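Local coordinates for protein pectate lyase 1 (Juniperus ashei, PDB 1PXZ) that has low calcium-dependent pectate lyase activity, cleaving galacturonan chains of pectin by elimination, and is a major allergen of cedar pollen, at residues Gly10-Asn13 with Met19-Ala22. Sequence-based numbering, arbitrary orientation.
Sequences GDSN and MKLA
Ser12, in a loop without regular structure, and Lys20, in a 3-10 segment, bring the two backbones to 8.0 Å, CA to CA, and the gap is bridged by side chains. A hydrogen bond runs from Ala22 N to Met19 O, the i to i+3 bond of a 3-10 turn. From it Lys20 reaches out almost fully extended: CG stands anti to the backbone N (chi1 -176°), the next two torsions are also near trans, and the chain bends at chi4 (-147°), where the ammonium meets Asp11. There NZ forms a salt bridge with OD1 of Asp11 at 3.1 Å, the hydrogen bond within it being weak, and the two side chains cross at about a right angle. OD1 does the touching, while OD2 lies on the far side of the carboxylate.

Ser12 CB and OG lie alongside Lys20 CD and NZ. Ser12 CB is 3.3 Å from Lys20 CD, closer than ordinary packing allows, so the exact placing of the lysine's end is doubtful. A water is modelled as accepting from both Asp11 N and Lys20 NZ, at unusually short distances that leave its position uncertain. Besides that water and the weak bond to Asp11 OD1, NZ makes a weak hydrogen bond to Cys7 O. Cys7 is disulfide-bonded to Cys24, linking helix 5-9 to the chain just beyond residues 19-22.

This is a surface contact, away from the residues that probably bind calcium and from the predicted catalytic arginine, within the long connection between helix 5-9 and strand 39-43. Leu21 and Ala22 are buried against strand 114-119 through His119 and Ile117, and Met19 and Ala22 meet Trp69 of strand 68-72, seating the 3-10 segment on the outside of the parallel beta-helix.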
loop_
_atom_site.group_PDB
_atom_site.type_symbol
_atom_site.label_atom_id
_atom_site.label_comp_id
_atom_site.label_asym_id
_atom_site.label_seq_id
_atom_site.Cartn_x
_atom_site.Cartn_y
_atom_site.Cartn_z
ATOM N N GLY A 10 -3.888 22.188 2.752
ATOM C CA GLY A 10 -4.800 23.311 2.815
ATOM C C GLY A 10 -4.233 24.589 3.393
ATOM O O GLY A 10 -4.375 25.665 2.794
ATOM N N ASP A 11 -3.595 24.567 4.569
ATOM C CA ASP A 11 -3.038 25.837 5.061
ATOM C C ASP A 11 -1.640 25.558 5.618
ATOM O O ASP A 11 -1.309 25.917 6.744
ATOM C CB ASP A 11 -3.911 26.494 6.113
ATOM C CG ASP A 11 -4.058 25.610 7.337
ATOM O OD1 ASP A 11 -3.860 24.388 7.149
ATOM O OD2 ASP A 11 -4.343 26.146 8.428
ATOM N N SER A 12 -0.865 24.894 4.773
ATOM C CA SER A 12 0.495 24.461 5.076
ATOM C C SER A 12 1.296 24.416 3.778
ATOM O O SER A 12 0.688 24.011 2.789
ATOM C CB SER A 12 0.469 23.085 5.744
ATOM O OG SER A 12 1.770 22.660 6.122
ATOM N N ASN A 13 2.559 24.812 3.788
ATOM C CA ASN A 13 3.515 24.539 2.728
ATOM C C ASN A 13 4.354 23.326 3.139
ATOM O O ASN A 13 5.174 23.500 4.047
ATOM C CB ASN A 13 4.474 25.691 2.478
ATOM C CG ASN A 13 3.834 26.993 2.058
ATOM O OD1 ASN A 13 2.618 27.193 2.168
ATOM N ND2 ASN A 13 4.673 27.916 1.579
ATOM N N MET A 19 6.692 17.483 8.478
ATOM C CA MET A 19 6.104 16.450 9.336
ATOM C C MET A 19 4.617 16.644 9.584
ATOM O O MET A 19 3.964 15.843 10.254
ATOM C CB MET A 19 6.858 16.404 10.669
ATOM C CG MET A 19 8.332 16.003 10.476
ATOM S SD MET A 19 9.055 15.708 12.093
ATOM C CE MET A 19 10.659 15.034 11.721
ATOM N N LYS A 20 4.045 17.715 9.035
ATOM C CA LYS A 20 2.594 17.869 9.160
ATOM C C LYS A 20 1.873 16.688 8.520
ATOM O O LYS A 20 0.802 16.303 8.982
ATOM C CB LYS A 20 2.147 19.162 8.493
ATOM C CG LYS A 20 0.671 19.479 8.641
ATOM C CD LYS A 20 0.399 20.912 8.226
ATOM C CE LYS A 20 -0.982 21.345 8.712
ATOM N NZ LYS A 20 -1.608 22.299 7.753
ATOM N N LEU A 21 2.461 16.131 7.467
ATOM C CA LEU A 21 1.906 14.934 6.821
ATOM C C LEU A 21 1.499 13.869 7.820
ATOM O O LEU A 21 0.455 13.222 7.703
ATOM C CB LEU A 21 2.953 14.371 5.842
ATOM C CG LEU A 21 2.553 13.088 5.108
ATOM C CD1 LEU A 21 1.435 13.359 4.112
ATOM C CD2 LEU A 21 3.765 12.462 4.433
ATOM N N ALA A 22 2.312 13.669 8.856
ATOM C CA ALA A 22 2.058 12.561 9.765
ATOM C C ALA A 22 0.803 12.780 10.616
ATOM O O ALA A 22 0.322 11.832 11.232
ATOM C CB ALA A 22 3.262 12.311 10.668
HETATM O O HOH W 1 -3.123 22.394 5.771
#